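PDB 5MZ5: ALDH21) from Physcomitrella patens subsp. patens, which oxidises succinic semialdehyde with NADP(+) as the cofactor, as a member of the aldehyde dehydrogenase family. Local coordinates for residues I203-P208 with D500-K505; L260-G265 with Q490-K495. One frame throughout, in Å; residues are numbered along the deposited sequence.

Along the chain, helix 193-205 comes first, and its end and the following loop form 203-208. Strand 260-264 follows, then the long remainder of the fold, and finally 490-495, helix 494-500 and strand 502-510. Contact 1 joins 203-208 to 500-505 and closes a loop of 291 residues. Contact 2 joins 260-265 to 490-495, closing a loop of 224 residues nested inside that one. Helix 494-500 leads directly from the later segment of contact 2 to that of contact 1. The two meet where M501 CG packs on L260 CD2 at 3.6 Å. Together they tie the C-terminal part of the chain to the Rossmann-type domain, and both reach the second subunit.

Contact 1 of 2, residues I203-P208 with D500-K505; sequences IAVGCP and DMLETK
A Schellman motif ends helix 193-205; V205 at the helix end and C207 just beyond it meet M501 and L502, where strand 502-510 begins. G206 is the C-prime residue (phi 101°), with G206 N bonded to I203 O and C207 N to A202 O. V205, before the turn, and C207, after it, both point toward 500-505. V205 CG1 is anti to the backbone N (chi1 154°) and lies 3.4 Å from M501 O and 3.7 Å from L502 CD2. The other branch, CG2, sits 3.7 Å from L502 CG, so the isopropyl group rests obliquely on the leucine fork. C207 SG reaches M501 O at 3.5 Å and M501 CB at 4.1 Å. No hydrogen bond crosses between the segments. M501 touches with its carbonyl oxygen and CB, while its extended chain leads away toward L260. P178 of strand 170-178 packs on V205 and C207. Farther along the strand, K505 NZ bonds to F458 O and M461 O of the second subunit. The helix end belongs to a beta-alpha-beta crossover of the Rossmann-type domain, here packed on the base of the three-stranded antiparallel sheet characteristic of aldehyde dehydrogenase oligomers.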
loop_
_atom_site.group_PDB
_atom_site.type_symbol
_atom_site.label_atom_id
_atom_site.label_comp_id
_atom_site.label_asym_id
_atom_site.label_seq_id
_atom_site.Cartn_x
_atom_site.Cartn_y
_atom_site.Cartn_z
ATOM N N ILE A 203 21.384 -1.960 -7.708
ATOM C CA ILE A 203 21.367 -3.383 -8.051
ATOM C C ILE A 203 19.942 -3.974 -7.807
ATOM O O ILE A 203 19.444 -4.689 -8.663
ATOM C CB ILE A 203 22.484 -4.167 -7.308
ATOM C CG1 ILE A 203 23.882 -3.675 -7.759
ATOM C CG2 ILE A 203 22.332 -5.688 -7.518
ATOM C CD1 ILE A 203 25.054 -4.074 -6.846
ATOM N N ALA A 204 19.281 -3.607 -6.690
ATOM C CA ALA A 204 17.933 -4.084 -6.357
ATOM C C ALA A 204 16.892 -3.711 -7.427
ATOM O O ALA A 204 15.941 -4.461 -7.656
ATOM C CB ALA A 204 17.507 -3.550 -4.987
ATOM N N VAL A 205 17.100 -2.567 -8.093
ATOM C CA VAL A 205 16.253 -2.025 -9.137
ATOM C C VAL A 205 16.667 -2.499 -10.555
ATOM O O VAL A 205 15.803 -2.751 -11.387
ATOM C CB VAL A 205 16.207 -0.484 -8.990
ATOM C CG1 VAL A 205 15.908 0.225 -10.304
ATOM C CG2 VAL A 205 15.216 -0.083 -7.903
ATOM N N GLY A 206 17.962 -2.623 -10.796
ATOM C CA GLY A 206 18.493 -3.015 -12.093
ATOM C C GLY A 206 19.001 -1.823 -12.888
ATOM O O GLY A 206 18.766 -1.737 -14.099
ATOM N N CYS A 207 19.702 -0.896 -12.206
ATOM C CA CYS A 207 20.335 0.290 -12.802
ATOM C C CYS A 207 21.835 0.071 -12.897
ATOM O O CYS A 207 22.451 -0.162 -11.861
ATOM C CB CYS A 207 20.070 1.540 -11.966
ATOM S SG CYS A 207 18.444 2.281 -12.194
ATOM N N PRO A 208 22.481 0.278 -14.066
ATOM C CA PRO A 208 23.956 0.272 -14.084
ATOM C C PRO A 208 24.462 1.576 -13.427
ATOM O O PRO A 208 23.732 2.572 -13.365
ATOM C CB PRO A 208 24.292 0.227 -15.581
ATOM C CG PRO A 208 23.142 0.908 -16.232
ATOM C CD PRO A 208 21.923 0.614 -15.399
ATOM N N ASP A 500 13.699 6.590 -6.172
ATOM C CA ASP A 500 14.368 7.592 -6.997
ATOM C C ASP A 500 15.091 7.005 -8.219
ATOM O O ASP A 500 15.353 7.729 -9.176
ATOM C CB ASP A 500 15.313 8.452 -6.139
ATOM C CG ASP A 500 14.560 9.277 -5.093
ATOM O OD1 ASP A 500 13.536 9.892 -5.445
ATOM O OD2 ASP A 500 14.943 9.236 -3.924
ATOM N N MET A 501 15.387 5.696 -8.191
ATOM C CA MET A 501 16.022 4.964 -9.295
ATOM C C MET A 501 14.983 4.260 -10.183
ATOM O O MET A 501 15.326 3.458 -11.058
ATOM C CB MET A 501 17.037 3.968 -8.740
ATOM C CG MET A 501 18.243 4.651 -8.187
ATOM S SD MET A 501 19.297 3.569 -7.231
ATOM C CE MET A 501 20.339 4.785 -6.416
ATOM N N LEU A 502 13.705 4.572 -9.951
ATOM C CA LEU A 502 12.586 3.981 -10.681
ATOM C C LEU A 502 11.734 5.033 -11.357
ATOM O O LEU A 502 11.518 6.104 -10.803
ATOM C CB LEU A 502 11.718 3.103 -9.750
ATOM C CG LEU A 502 12.308 1.745 -9.343
ATOM C CD1 LEU A 502 11.593 1.176 -8.123
ATOM C CD2 LEU A 502 12.272 0.736 -10.478
ATOM N N GLU A 503 11.269 4.733 -12.569
ATOM C CA GLU A 503 10.364 5.608 -13.311
ATOM C C GLU A 503 9.006 4.944 -13.402
ATOM O O GLU A 503 8.917 3.741 -13.639
ATOM C CB GLU A 503 10.903 5.959 -14.709
ATOM C CG GLU A 503 11.880 7.129 -14.691
ATOM C CD GLU A 503 11.295 8.519 -14.477
ATOM O OE1 GLU A 503 12.081 9.489 -14.522
ATOM O OE2 GLU A 503 10.072 8.646 -14.242
ATOM N N THR A 504 7.961 5.724 -13.200
ATOM C CA THR A 504 6.583 5.251 -13.291
ATOM C C THR A 504 6.137 5.203 -14.761
ATOM O O THR A 504 6.367 6.157 -15.500
ATOM C CB THR A 504 5.666 6.158 -12.447
ATOM O OG1 THR A 504 6.068 6.039 -11.085
ATOM C CG2 THR A 504 4.183 5.775 -12.567
ATOM N N LYS A 505 5.490 4.099 -15.160
ATOM C CA LYS A 505 4.895 3.949 -16.492
ATOM C C LYS A 505 3.518 3.347 -16.313
ATOM O O LYS A 505 3.360 2.361 -15.596
ATOM C CB LYS A 505 5.747 3.084 -17.433
ATOM C CG LYS A 505 5.356 3.191 -18.919
ATOM C CD LYS A 505 6.103 2.186 -19.816
ATOM C CE LYS A 505 7.630 2.275 -19.718
ATOM N NZ LYS A 505 8.326 1.347 -20.660
#

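Contact 2 of 2, residues L260-G265 with Q490-K495; sequences LLTFTG and QREGVK
T262 and E492 are the closest pair of the two backbones, with 9.8 Å between their CA atoms, so the link is made by side chains and water. T262 and T264 are two residues apart on strand 260-264 and both point toward E492. The E492 chain is extended beyond CG (chi2 -167°), which carries its carboxylate across to the two threonines. E492 OE1 ends 3.4 Å from T262 OG1 and 4.1 Å from T264 OG1. One water bridges T262 OG1 and E492 OE1, at 2.7 Å from each. A second water donates to E492 OE2 at 2.7 Å and accepts from T264 OG1 at 2.6 Å. Each carboxylate oxygen thus receives a water hydrogen. The strand lies in the Rossmann-type sheet, between parallel strands 182-185 and 281-285, and runs into G265 of a possible GxGxxG pattern. K198 of helix 193-205 binds all three groups: its NZ forms a salt bridge with E492 OE1 and hydrogen bonds with both threonine hydroxyls. T264 and E492 touch E285, the predicted active-site residue, which binds NADP(+) in another structure of this protein; no cofactor is bound here. The R491 guanidinium folds back, and NH1 donates to Q490 O at 2.9 Å, from above the carbonyl plane. R491 NH2 forms a salt bridge with E503 of the second subunit. G493 is the N-cap of helix 494-500, which packs through V494 on helix 130-151.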
loop_
_atom_site.group_PDB
_atom_site.type_symbol
_atom_site.label_atom_id
_atom_site.label_comp_id
_atom_site.label_asym_id
_atom_site.label_seq_id
_atom_site.Cartn_x
_atom_site.Cartn_y
_atom_site.Cartn_z
ATOM N N LEU A 260 20.397 9.876 -13.457
ATOM C CA LEU A 260 20.312 10.282 -12.069
ATOM C C LEU A 260 21.707 10.525 -11.502
ATOM O O LEU A 260 22.631 9.759 -11.777
ATOM C CB LEU A 260 19.599 9.180 -11.244
ATOM C CG LEU A 260 19.569 9.332 -9.695
ATOM C CD1 LEU A 260 18.652 10.465 -9.246
ATOM C CD2 LEU A 260 19.099 8.044 -9.049
ATOM N N LEU A 261 21.839 11.609 -10.722
ATOM C CA LEU A 261 23.003 11.894 -9.920
ATOM C C LEU A 261 22.572 11.728 -8.436
ATOM O O LEU A 261 21.618 12.358 -7.988
ATOM C CB LEU A 261 23.557 13.313 -10.178
ATOM C CG LEU A 261 24.522 13.890 -9.124
ATOM C CD1 LEU A 261 25.800 13.014 -8.958
ATOM C CD2 LEU A 261 24.908 15.317 -9.466
ATOM N N THR A 262 23.288 10.893 -7.691
ATOM C CA THR A 262 23.060 10.708 -6.252
ATOM C C THR A 262 24.359 11.053 -5.530
ATOM O O THR A 262 25.400 10.398 -5.721
ATOM C CB THR A 262 22.421 9.343 -5.891
ATOM O OG1 THR A 262 22.343 9.256 -4.468
ATOM C CG2 THR A 262 23.186 8.159 -6.439
ATOM N N PHE A 263 24.290 12.127 -4.737
ATOM C CA PHE A 263 25.440 12.664 -4.017
ATOM C C PHE A 263 25.232 12.681 -2.516
ATOM O O PHE A 263 24.154 13.037 -2.023
ATOM C CB PHE A 263 25.771 14.076 -4.537
ATOM C CG PHE A 263 26.836 14.842 -3.784
ATOM C CD1 PHE A 263 28.180 14.672 -4.082
ATOM C CD2 PHE A 263 26.497 15.712 -2.754
ATOM C CE1 PHE A 263 29.165 15.392 -3.405
ATOM C CE2 PHE A 263 27.488 16.408 -2.050
ATOM C CZ PHE A 263 28.814 16.262 -2.394
ATOM N N THR A 264 26.278 12.267 -1.801
ATOM C CA THR A 264 26.366 12.345 -0.341
ATOM C C THR A 264 27.679 13.053 -0.041
ATOM O O THR A 264 28.739 12.605 -0.482
ATOM C CB THR A 264 26.250 11.007 0.376
ATOM O OG1 THR A 264 24.983 10.435 0.070
ATOM C CG2 THR A 264 26.353 11.166 1.911
ATOM N N GLY A 265 27.583 14.172 0.658
ATOM C CA GLY A 265 28.760 14.958 1.014
ATOM C C GLY A 265 28.454 16.370 1.447
ATOM O O GLY A 265 27.373 16.642 1.978
ATOM N N GLN A 490 15.180 14.541 -1.136
ATOM C CA GLN A 490 14.807 13.118 -1.224
ATOM C C GLN A 490 15.326 12.294 -0.044
ATOM O O GLN A 490 15.871 12.835 0.923
ATOM C CB GLN A 490 15.186 12.468 -2.580
ATOM C CG GLN A 490 14.863 13.309 -3.834
ATOM C CD GLN A 490 13.408 13.695 -3.983
ATOM O OE1 GLN A 490 13.090 14.751 -4.544
ATOM N NE2 GLN A 490 12.480 12.848 -3.537
ATOM N N ARG A 491 15.086 10.991 -0.094
ATOM C CA ARG A 491 15.428 10.101 0.994
ATOM C C ARG A 491 16.205 8.887 0.540
ATOM O O ARG A 491 15.940 8.316 -0.523
ATOM C CB ARG A 491 14.147 9.607 1.739
ATOM C CG ARG A 491 13.264 10.678 2.348
ATOM C CD ARG A 491 13.912 11.356 3.552
ATOM N NE ARG A 491 13.052 12.402 4.082
ATOM C CZ ARG A 491 13.043 13.652 3.641
ATOM N NH1 ARG A 491 13.886 14.031 2.688
ATOM N NH2 ARG A 491 12.206 14.537 4.160
ATOM N N GLU A 492 17.116 8.467 1.408
ATOM C CA GLU A 492 17.835 7.214 1.322
ATOM C C GLU A 492 17.212 6.307 2.389
ATOM O O GLU A 492 16.207 6.669 3.003
ATOM C CB GLU A 492 19.357 7.368 1.375
ATOM C CG GLU A 492 19.890 7.907 0.055
ATOM C CD GLU A 492 21.389 7.840 -0.199
ATOM O OE1 GLU A 492 21.797 8.201 -1.321
ATOM O OE2 GLU A 492 22.151 7.386 0.683
ATOM N N GLY A 493 17.745 5.117 2.538
ATOM C CA GLY A 493 17.080 4.033 3.242
ATOM C C GLY A 493 16.603 3.253 2.033
ATOM O O GLY A 493 16.030 3.840 1.103
ATOM N N VAL A 494 16.990 1.982 1.957
ATOM C CA VAL A 494 16.919 1.143 0.760
ATOM C C VAL A 494 15.645 1.321 -0.096
ATOM O O VAL A 494 15.789 1.675 -1.267
ATOM C CB VAL A 494 17.197 -0.343 1.057
ATOM C CG1 VAL A 494 17.080 -1.176 -0.208
ATOM C CG2 VAL A 494 18.572 -0.522 1.690
ATOM N N LYS A 495 14.426 1.088 0.457
ATOM C CA LYS A 495 13.200 1.172 -0.361
ATOM C C LYS A 495 12.915 2.603 -0.886
ATOM O O LYS A 495 12.405 2.747 -1.989
ATOM C CB LYS A 495 11.983 0.536 0.338
ATOM C CG LYS A 495 11.394 1.310 1.516
ATOM C CD LYS A 495 10.216 0.526 2.099
ATOM C CE LYS A 495 9.406 1.321 3.090
ATOM N NZ LYS A 495 8.606 0.435 3.979
HETATM O O HOH W 1 20.846 7.222 -3.654
HETATM O O HOH W 2 24.761 7.890 0.747
#